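Local coordinates for ASCH domain-containing protein (Enterococcus faecalis, PDB 1T62) that is of unknown function but has an ASCH domain of the PUA clan, whose members often bind RNA, so a nucleic acid role is possible, at residues Met20-Phe28 against Gln70-Gln78; Ala83-Pro94 against Leu140-Leu151. All blocks are in the same frame, centred on the assembly; numbering follows the deposited sequence.

Contact 1 (Met20-Phe28 against Gln70-Gln78); sequences MLMPDVWMF and QYDIILDGQ
Trp26 and Asp72 meet through a side-chain hydrogen bond: indole NE1 donates to Asp72 OD2 at 2.8 Å, with the carboxylate oxygen in the ring plane and approached on its anti side. The other oxygen, OD1, takes the amide of Gln70 on its syn lone pair (NE2 to OD1 2.7 Å), so the Asp72 carboxylate is held through both oxygens. Backbone bonds run alongside: Ile73 N to Asp24 O, Trp26 N to Ile73 O, and Leu75 N to Trp26 O at 2.8 Å. Among apolar contacts, CD1 of Ile74 sits over one face of the indole, 3.4 Å from the centroid of its six-membered ring, a CH-pi contact; the chain bends at chi2 (-59°) instead of running extended, which puts this methyl there. On the other side of the sheet Val25 CG1 lies 3.6 Å from Ile73 CB, the two side by side, and Val5 of helix 2-16 touches both. Met20 SD approaches the Tyr71 ring obliquely, a Met-aromatic contact, 3.7 Å from CE1. The ring of His165, from the C-terminal His-tag of the second subunit, stacks on Trp26. The whole is a parallel strand pair, with 24-27 at the edge of the mixed sheet.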
loop_
_atom_site.group_PDB
_atom_site.type_symbol
_atom_site.label_atom_id
_atom_site.label_comp_id
_atom_site.label_asym_id
_atom_site.label_seq_id
_atom_site.Cartn_x
_atom_site.Cartn_y
_atom_site.Cartn_z
ATOM N N MET B 20 18.457 -17.624 0.611
ATOM C CA MET B 20 18.469 -16.754 1.778
ATOM C C MET B 20 17.056 -16.703 2.367
ATOM O O MET B 20 16.130 -17.279 1.806
ATOM C CB MET B 20 18.958 -15.361 1.360
ATOM C CG MET B 20 20.318 -15.407 0.665
ATOM S SD MET B 20 20.878 -13.883 -0.138
ATOM C CE MET B 20 20.024 -13.974 -1.708
ATOM N N LEU B 21 16.888 -16.037 3.503
ATOM C CA LEU B 21 15.567 -15.927 4.111
ATOM C C LEU B 21 14.914 -14.679 3.559
ATOM O O LEU B 21 15.605 -13.726 3.205
ATOM C CB LEU B 21 15.678 -15.797 5.624
ATOM C CG LEU B 21 16.410 -16.940 6.319
ATOM C CD1 LEU B 21 17.708 -16.414 6.962
ATOM C CD2 LEU B 21 15.473 -17.573 7.351
ATOM N N MET B 22 13.588 -14.671 3.484
ATOM C CA MET B 22 12.900 -13.500 2.956
ATOM C C MET B 22 13.216 -12.316 3.854
ATOM O O MET B 22 13.144 -12.411 5.071
ATOM C CB MET B 22 11.389 -13.735 2.886
ATOM C CG MET B 22 10.651 -12.643 2.131
ATOM S SD MET B 22 9.018 -13.154 1.555
ATOM C CE MET B 22 8.002 -12.693 2.948
ATOM N N PRO B 23 13.597 -11.189 3.257
ATOM C CA PRO B 23 13.931 -9.984 4.011
ATOM C C PRO B 23 12.674 -9.238 4.441
ATOM O O PRO B 23 11.561 -9.706 4.225
ATOM C CB PRO B 23 14.745 -9.185 3.004
ATOM C CG PRO B 23 14.000 -9.453 1.736
ATOM C CD PRO B 23 13.760 -10.961 1.811
ATOM N N ASP B 24 12.858 -8.074 5.047
ATOM C CA ASP B 24 11.734 -7.258 5.466
ATOM C C ASP B 24 11.097 -6.713 4.188
ATOM O O ASP B 24 11.783 -6.534 3.171
ATOM C CB ASP B 24 12.230 -6.085 6.310
ATOM C CG ASP B 24 13.053 -6.525 7.502
ATOM O OD1 ASP B 24 13.968 -5.769 7.900
ATOM O OD2 ASP B 24 12.780 -7.618 8.046
ATOM N N VAL B 25 9.786 -6.474 4.223
ATOM C CA VAL B 25 9.091 -5.913 3.072
ATOM C C VAL B 25 8.399 -4.665 3.590
ATOM O O VAL B 25 7.851 -4.679 4.682
ATOM C CB VAL B 25 8.051 -6.900 2.471
ATOM C CG1 VAL B 25 8.646 -8.299 2.390
ATOM C CG2 VAL B 25 6.785 -6.896 3.275
ATOM N N TRP B 26 8.438 -3.581 2.826
ATOM C CA TRP B 26 7.827 -2.330 3.259
ATOM C C TRP B 26 7.718 -1.377 2.101
ATOM O O TRP B 26 8.331 -1.601 1.065
ATOM C CB TRP B 26 8.679 -1.667 4.343
ATOM C CG TRP B 26 10.179 -1.781 4.140
ATOM C CD1 TRP B 26 10.979 -2.812 4.537
ATOM C CD2 TRP B 26 11.041 -0.846 3.476
ATOM N NE1 TRP B 26 12.282 -2.583 4.164
ATOM C CE2 TRP B 26 12.351 -1.383 3.512
ATOM C CE3 TRP B 26 10.837 0.393 2.851
ATOM C CZ2 TRP B 26 13.456 -0.724 2.948
ATOM C CZ3 TRP B 26 11.948 1.052 2.280
ATOM C CH2 TRP B 26 13.239 0.484 2.338
ATOM N N MET B 27 6.928 -0.323 2.266
ATOM C CA MET B 27 6.802 0.676 1.218
ATOM C C MET B 27 7.466 1.927 1.776
ATOM O O MET B 27 7.635 2.038 2.991
ATOM C CB MET B 27 5.334 0.937 0.856
ATOM C CG MET B 27 4.528 1.687 1.881
ATOM S SD MET B 27 2.801 1.887 1.354
ATOM C CE MET B 27 2.785 3.529 0.820
ATOM N N PHE B 28 7.876 2.849 0.907
ATOM C CA PHE B 28 8.536 4.066 1.366
ATOM C C PHE B 28 7.517 5.064 1.851
ATOM O O PHE B 28 6.410 5.131 1.327
ATOM C CB PHE B 28 9.330 4.700 0.238
ATOM C CG PHE B 28 10.628 4.027 -0.044
ATOM C CD1 PHE B 28 11.778 4.420 0.610
ATOM C CD2 PHE B 28 10.712 3.029 -1.004
ATOM C CE1 PHE B 28 13.002 3.835 0.301
ATOM C CE2 PHE B 28 11.927 2.431 -1.324
ATOM C CZ PHE B 28 13.080 2.833 -0.674
ATOM N N GLN B 70 22.424 -6.456 3.006
ATOM C CA GLN B 70 21.096 -7.038 3.178
ATOM C C GLN B 70 20.140 -6.647 2.059
ATOM O O GLN B 70 20.421 -5.734 1.283
ATOM C CB GLN B 70 20.490 -6.590 4.497
ATOM C CG GLN B 70 20.138 -5.122 4.500
ATOM C CD GLN B 70 19.163 -4.753 5.594
ATOM O OE1 GLN B 70 19.449 -4.901 6.782
ATOM N NE2 GLN B 70 17.998 -4.265 5.195
ATOM N N TYR B 71 19.005 -7.342 1.990
ATOM C CA TYR B 71 17.981 -7.067 0.985
ATOM C C TYR B 71 16.662 -6.606 1.599
ATOM O O TYR B 71 16.344 -6.898 2.752
ATOM C CB TYR B 71 17.685 -8.301 0.135
ATOM C CG TYR B 71 18.838 -8.809 -0.686
ATOM C CD1 TYR B 71 19.739 -9.729 -0.157
ATOM C CD2 TYR B 71 19.010 -8.394 -2.001
ATOM C CE1 TYR B 71 20.782 -10.229 -0.921
ATOM C CE2 TYR B 71 20.050 -8.878 -2.778
ATOM C CZ TYR B 71 20.937 -9.796 -2.235
ATOM O OH TYR B 71 21.995 -10.259 -2.991
ATOM N N ASP B 72 15.897 -5.882 0.799
ATOM C CA ASP B 72 14.604 -5.396 1.222
ATOM C C ASP B 72 13.638 -5.462 0.058
ATOM O O ASP B 72 13.930 -4.965 -1.030
ATOM C CB ASP B 72 14.695 -3.958 1.702
ATOM C CG ASP B 72 15.516 -3.819 2.953
ATOM O OD1 ASP B 72 16.759 -3.926 2.853
ATOM O OD2 ASP B 72 14.918 -3.608 4.031
ATOM N N ILE B 73 12.494 -6.099 0.282
ATOM C CA ILE B 73 11.480 -6.182 -0.748
ATOM C C ILE B 73 10.708 -4.871 -0.615
ATOM O O ILE B 73 10.295 -4.502 0.481
ATOM C CB ILE B 73 10.581 -7.412 -0.506
ATOM C CG1 ILE B 73 11.439 -8.680 -0.606
ATOM C CG2 ILE B 73 9.462 -7.466 -1.524
ATOM C CD1 ILE B 73 10.730 -9.965 -0.211
ATOM N N ILE B 74 10.541 -4.151 -1.718
ATOM C CA ILE B 74 9.845 -2.862 -1.694
ATOM C C ILE B 74 8.433 -2.875 -2.278
ATOM O O ILE B 74 8.219 -3.360 -3.388
ATOM C CB ILE B 74 10.651 -1.814 -2.451
ATOM C CG1 ILE B 74 12.002 -1.621 -1.773
ATOM C CG2 ILE B 74 9.870 -0.534 -2.540
ATOM C CD1 ILE B 74 11.897 -1.192 -0.334
ATOM N N LEU B 75 7.477 -2.323 -1.535
ATOM C CA LEU B 75 6.091 -2.269 -1.989
ATOM C C LEU B 75 5.752 -0.875 -2.465
ATOM O O LEU B 75 6.366 0.097 -2.022
ATOM C CB LEU B 75 5.144 -2.635 -0.856
ATOM C CG LEU B 75 5.287 -4.048 -0.305
ATOM C CD1 LEU B 75 4.295 -4.254 0.822
ATOM C CD2 LEU B 75 5.036 -5.052 -1.417
ATOM N N ASP B 76 4.783 -0.774 -3.372
ATOM C CA ASP B 76 4.356 0.530 -3.875
ATOM C C ASP B 76 3.184 1.030 -3.022
ATOM O O ASP B 76 2.831 0.399 -2.020
ATOM C CB ASP B 76 3.975 0.448 -5.364
ATOM C CG ASP B 76 2.760 -0.441 -5.633
ATOM O OD1 ASP B 76 2.365 -1.245 -4.760
ATOM O OD2 ASP B 76 2.206 -0.344 -6.747
ATOM N N GLY B 77 2.602 2.161 -3.402
ATOM C CA GLY B 77 1.494 2.718 -2.645
ATOM C C GLY B 77 0.346 1.768 -2.349
ATOM O O GLY B 77 -0.286 1.871 -1.295
ATOM N N GLN B 78 0.073 0.846 -3.273
ATOM C CA GLN B 78 -1.005 -0.127 -3.108
ATOM C C GLN B 78 -0.534 -1.404 -2.444
ATOM O O GLN B 78 -1.091 -2.470 -2.692
ATOM C CB GLN B 78 -1.623 -0.494 -4.452
ATOM C CG GLN B 78 -2.376 0.621 -5.103
ATOM C CD GLN B 78 -1.468 1.609 -5.772
ATOM O OE1 GLN B 78 -1.893 2.697 -6.147
ATOM N NE2 GLN B 78 -0.205 1.234 -5.939
#

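Contact 2 (Ala83-Pro94 against Leu140-Leu151); sequences AIIRTTKVEIMP and LLVCQSFEVVDL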
loop_
_atom_site.group_PDB
_atom_site.type_symbol
_atom_site.label_atom_id
_atom_site.label_comp_id
_atom_site.label_asym_id
_atom_site.label_seq_id
_atom_site.Cartn_x
_atom_site.Cartn_y
_atom_site.Cartn_z
ATOM N N ALA B 83 9.841 -3.790 -6.214
ATOM C CA ALA B 83 11.166 -4.230 -6.621
ATOM C C ALA B 83 11.932 -4.641 -5.387
ATOM O O ALA B 83 11.506 -4.364 -4.273
ATOM C CB ALA B 83 11.901 -3.109 -7.326
ATOM N N ILE B 84 13.047 -5.331 -5.576
ATOM C CA ILE B 84 13.857 -5.712 -4.437
ATOM C C ILE B 84 15.206 -4.985 -4.579
ATOM O O ILE B 84 15.719 -4.793 -5.684
ATOM C CB ILE B 84 13.996 -7.264 -4.310
ATOM C CG1 ILE B 84 15.457 -7.655 -4.219
ATOM C CG2 ILE B 84 13.284 -7.971 -5.420
ATOM C CD1 ILE B 84 15.926 -7.703 -2.799
ATOM N N ILE B 85 15.757 -4.545 -3.450
ATOM C CA ILE B 85 16.997 -3.791 -3.458
ATOM C C ILE B 85 18.077 -4.342 -2.539
ATOM O O ILE B 85 17.797 -5.076 -1.591
ATOM C CB ILE B 85 16.712 -2.353 -3.051
ATOM C CG1 ILE B 85 16.204 -2.313 -1.612
ATOM C CG2 ILE B 85 15.633 -1.781 -3.940
ATOM C CD1 ILE B 85 16.067 -0.930 -1.061
ATOM N N ARG B 86 19.320 -3.975 -2.820
ATOM C CA ARG B 86 20.430 -4.419 -1.992
ATOM C C ARG B 86 21.165 -3.220 -1.408
ATOM O O ARG B 86 21.518 -2.282 -2.128
ATOM C CB ARG B 86 21.409 -5.263 -2.794
ATOM C CG ARG B 86 22.142 -6.210 -1.903
ATOM C CD ARG B 86 23.627 -6.035 -1.950
ATOM N NE ARG B 86 24.218 -6.825 -3.019
ATOM C CZ ARG B 86 24.319 -6.399 -4.265
ATOM N NH1 ARG B 86 23.865 -5.193 -4.568
ATOM N NH2 ARG B 86 24.874 -7.165 -5.190
ATOM N N THR B 87 21.395 -3.252 -0.102
ATOM C CA THR B 87 22.084 -2.161 0.574
ATOM C C THR B 87 23.595 -2.333 0.453
ATOM O O THR B 87 24.142 -3.352 0.860
ATOM C CB THR B 87 21.695 -2.112 2.070
ATOM O OG1 THR B 87 20.264 -2.057 2.194
ATOM C CG2 THR B 87 22.288 -0.891 2.727
ATOM N N THR B 88 24.265 -1.337 -0.120
ATOM C CA THR B 88 25.713 -1.386 -0.292
ATOM C C THR B 88 26.391 -0.531 0.764
ATOM O O THR B 88 27.615 -0.540 0.883
ATOM C CB THR B 88 26.147 -0.840 -1.673
ATOM O OG1 THR B 88 25.595 0.468 -1.868
ATOM C CG2 THR B 88 25.667 -1.733 -2.792
ATOM N N LYS B 89 25.597 0.197 1.546
ATOM C CA LYS B 89 26.161 1.083 2.561
ATOM C C LYS B 89 25.157 1.467 3.644
ATOM O O LYS B 89 24.017 1.758 3.358
ATOM C CB LYS B 89 26.675 2.336 1.846
ATOM C CG LYS B 89 27.328 3.405 2.697
ATOM C CD LYS B 89 27.740 4.568 1.801
ATOM C CE LYS B 89 28.291 5.707 2.605
ATOM N NZ LYS B 89 27.333 6.108 3.668
ATOM N N VAL B 90 25.586 1.448 4.895
ATOM C CA VAL B 90 24.722 1.838 6.009
ATOM C C VAL B 90 25.510 2.884 6.786
ATOM O O VAL B 90 26.671 2.662 7.146
ATOM C CB VAL B 90 24.406 0.648 6.964
ATOM C CG1 VAL B 90 23.580 1.133 8.154
ATOM C CG2 VAL B 90 23.658 -0.442 6.212
ATOM N N GLU B 91 24.891 4.025 7.048
ATOM C CA GLU B 91 25.591 5.066 7.769
ATOM C C GLU B 91 24.711 5.846 8.720
ATOM O O GLU B 91 23.575 6.178 8.400
ATOM C CB GLU B 91 26.254 6.020 6.777
ATOM C CG GLU B 91 26.843 7.258 7.407
ATOM C CD GLU B 91 27.642 8.058 6.417
ATOM O OE1 GLU B 91 27.182 8.188 5.264
ATOM O OE2 GLU B 91 28.726 8.561 6.786
ATOM N N ILE B 92 25.263 6.143 9.893
ATOM C CA ILE B 92 24.568 6.905 10.925
ATOM C C ILE B 92 25.103 8.332 10.966
ATOM O O ILE B 92 26.297 8.522 11.167
ATOM C CB ILE B 92 24.783 6.274 12.310
ATOM C CG1 ILE B 92 24.281 4.832 12.307
ATOM C CG2 ILE B 92 24.067 7.083 13.363
ATOM C CD1 ILE B 92 24.472 4.147 13.612
ATOM N N MET B 93 24.230 9.324 10.769
ATOM C CA MET B 93 24.653 10.729 10.800
ATOM C C MET B 93 23.567 11.660 11.332
ATOM O O MET B 93 22.380 11.422 11.121
ATOM C CB MET B 93 25.064 11.201 9.409
ATOM C CG MET B 93 23.894 11.527 8.520
ATOM S SD MET B 93 24.408 12.123 6.919
ATOM C CE MET B 93 24.299 10.598 5.971
ATOM N N PRO B 94 23.965 12.745 12.024
ATOM C CA PRO B 94 23.030 13.723 12.593
ATOM C C PRO B 94 22.278 14.405 11.465
ATOM O O PRO B 94 22.884 14.787 10.466
ATOM C CB PRO B 94 23.948 14.689 13.329
ATOM C CG PRO B 94 25.153 13.848 13.644
ATOM C CD PRO B 94 25.347 13.113 12.352
ATOM N N LEU B 140 19.806 11.626 15.342
ATOM C CA LEU B 140 20.604 10.750 14.504
ATOM C C LEU B 140 19.732 10.025 13.468
ATOM O O LEU B 140 18.628 9.583 13.778
ATOM C CB LEU B 140 21.313 9.733 15.403
ATOM C CG LEU B 140 22.741 9.958 15.930
ATOM C CD1 LEU B 140 23.221 11.364 15.620
ATOM C CD2 LEU B 140 22.791 9.676 17.423
ATOM N N LEU B 141 20.234 9.915 12.240
ATOM C CA LEU B 141 19.531 9.222 11.158
ATOM C C LEU B 141 20.266 7.960 10.759
ATOM O O LEU B 141 21.492 7.883 10.849
ATOM C CB LEU B 141 19.447 10.084 9.910
ATOM C CG LEU B 141 18.446 11.215 9.852
ATOM C CD1 LEU B 141 18.672 11.990 8.572
ATOM C CD2 LEU B 141 17.037 10.656 9.905
ATOM N N VAL B 142 19.511 6.971 10.303
ATOM C CA VAL B 142 20.095 5.726 9.842
ATOM C C VAL B 142 19.951 5.751 8.314
ATOM O O VAL B 142 18.859 5.559 7.771
ATOM C CB VAL B 142 19.357 4.519 10.439
ATOM C CG1 VAL B 142 19.925 3.233 9.867
ATOM C CG2 VAL B 142 19.493 4.534 11.957
ATOM N N CYS B 143 21.065 6.009 7.633
ATOM C CA CYS B 143 21.091 6.108 6.181
ATOM C C CYS B 143 21.550 4.846 5.433
ATOM O O CYS B 143 22.556 4.222 5.788
ATOM C CB CYS B 143 21.978 7.290 5.785
ATOM S SG CYS B 143 21.496 8.871 6.548
ATOM N N GLN B 144 20.801 4.490 4.387
ATOM C CA GLN B 144 21.092 3.325 3.553
ATOM C C GLN B 144 21.274 3.686 2.093
ATOM O O GLN B 144 20.504 4.452 1.530
ATOM C CB GLN B 144 19.961 2.311 3.619
ATOM C CG GLN B 144 19.808 1.606 4.932
ATOM C CD GLN B 144 18.591 0.714 4.935
ATOM O OE1 GLN B 144 18.540 -0.314 4.246
ATOM N NE2 GLN B 144 17.589 1.112 5.702
ATOM N N SER B 145 22.302 3.121 1.481
ATOM C CA SER B 145 22.563 3.340 0.072
ATOM C C SER B 145 22.411 1.964 -0.547
ATOM O O SER B 145 23.127 1.024 -0.200
ATOM C CB SER B 145 23.958 3.894 -0.119
ATOM O OG SER B 145 24.041 5.172 0.487
ATOM N N PHE B 146 21.449 1.856 -1.452
ATOM C CA PHE B 146 21.123 0.594 -2.089
ATOM C C PHE B 146 21.097 0.684 -3.613
ATOM O O PHE B 146 21.244 1.765 -4.190
ATOM C CB PHE B 146 19.734 0.150 -1.612
ATOM C CG PHE B 146 18.674 1.204 -1.803
ATOM C CD1 PHE B 146 18.467 2.190 -0.840
ATOM C CD2 PHE B 146 17.946 1.272 -2.995
ATOM C CE1 PHE B 146 17.560 3.231 -1.056
ATOM C CE2 PHE B 146 17.033 2.314 -3.224
ATOM C CZ PHE B 146 16.844 3.292 -2.252
ATOM N N GLU B 147 20.900 -0.473 -4.243
ATOM C CA GLU B 147 20.784 -0.574 -5.686
ATOM C C GLU B 147 19.603 -1.490 -6.004
ATOM O O GLU B 147 19.403 -2.504 -5.334
ATOM C CB GLU B 147 22.082 -1.101 -6.321
ATOM C CG GLU B 147 22.631 -2.438 -5.840
ATOM C CD GLU B 147 24.012 -2.733 -6.462
ATOM O OE1 GLU B 147 24.654 -3.750 -6.118
ATOM O OE2 GLU B 147 24.466 -1.928 -7.309
ATOM N N VAL B 148 18.787 -1.105 -6.985
ATOM C CA VAL B 148 17.648 -1.925 -7.365
ATOM C C VAL B 148 18.195 -3.172 -8.022
ATOM O O VAL B 148 18.828 -3.133 -9.081
ATOM C CB VAL B 148 16.699 -1.186 -8.310
ATOM C CG1 VAL B 148 15.804 -2.193 -9.063
ATOM C CG2 VAL B 148 15.837 -0.233 -7.490
ATOM N N VAL B 149 17.923 -4.284 -7.362
ATOM C CA VAL B 149 18.429 -5.587 -7.752
ATOM C C VAL B 149 17.414 -6.485 -8.482
ATOM O O VAL B 149 17.766 -7.531 -8.995
ATOM C CB VAL B 149 19.000 -6.242 -6.449
ATOM C CG1 VAL B 149 18.279 -7.522 -6.116
ATOM C CG2 VAL B 149 20.492 -6.391 -6.560
ATOM N N ASP B 150 16.157 -6.063 -8.542
ATOM C CA ASP B 150 15.123 -6.843 -9.212
ATOM C C ASP B 150 13.799 -6.070 -9.227
ATOM O O ASP B 150 13.463 -5.382 -8.267
ATOM C CB ASP B 150 14.954 -8.189 -8.498
ATOM C CG ASP B 150 14.047 -9.164 -9.256
ATOM O OD1 ASP B 150 13.910 -10.319 -8.788
ATOM O OD2 ASP B 150 13.467 -8.800 -10.308
ATOM N N LEU B 151 13.066 -6.162 -10.333
ATOM C CA LEU B 151 11.772 -5.497 -10.461
ATOM C C LEU B 151 10.693 -6.571 -10.441
ATOM O O LEU B 151 10.910 -7.676 -10.946
ATOM C CB LEU B 151 11.685 -4.739 -11.779
ATOM C CG LEU B 151 12.626 -3.561 -12.013
ATOM C CD1 LEU B 151 12.430 -3.049 -13.426
ATOM C CD2 LEU B 151 12.351 -2.464 -10.993
#
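A long antiparallel ladder at the heart of the mixed ASCH-domain sheet, interrupted by two classic beta bulges, joins Ala83-Pro94 to Leu140-Leu151. At one bulge Val149 and Asp150 both face Ile84, whose O accepts Val149 N at 2.8 Å and Asp150 N only weakly. The other sets Thr88 and Lys89 against Ser145, where strand 81-94 turns a corner: Ser145 O receives Thr88 N nearly head-on at 2.6 Å and Thr88 OG1 from above the carbonyl plane, besides a weak bond from Lys89 N. With OG1 between the backbone N and the carbonyl carbon (chi1 53°), the Thr88 hydroxyl reaches the same oxygen as its own amide. Nearer Pro94 the ladder is regular, Glu91 and Cys143 exchanging both N-H...O bonds, while the Met93 methyl packs against the Cys143 sulfur. Arg86 and Glu147 lie side by side, but their salt bridge is doubtful, being modelled too short. On the face that bears Ile85 and Phe146, helix 33-44 packs through Val43. Ile85 CD1 rests over the Phe146 ring, 3.7 Å from its centroid and offset toward the rim. The Thr87 hydroxyl OG1 donates to Gln144 OE1 at 3.2 Å, in the carbonyl plane and on a lone pair.

Contacts 1 and 2 follow in series along the chain, their centres about 12 Å apart, and belong to one mixed sheet ordered 24-27, 71-75, 81-94, 140-151, 50-54. Strands 71-75 and 81-94 are neighbours and join the two: Ile74 N lies 2.7 Å from Ala83 O, Gln70 O lies 3.0 Å from Thr87 N, both probable hydrogen bonds, and the Tyr71 ring packs on Ile84 and Arg86. Helix 2-16 packs on the face bearing Val25, Ile73 and Ile84, helix 33-44 on that of Phe28 and Phe146, so both contacts share the same two helical layers, and Phe28 of contact 1 touches Phe146 of contact 2. Contact 1 adds the parallel edge strand.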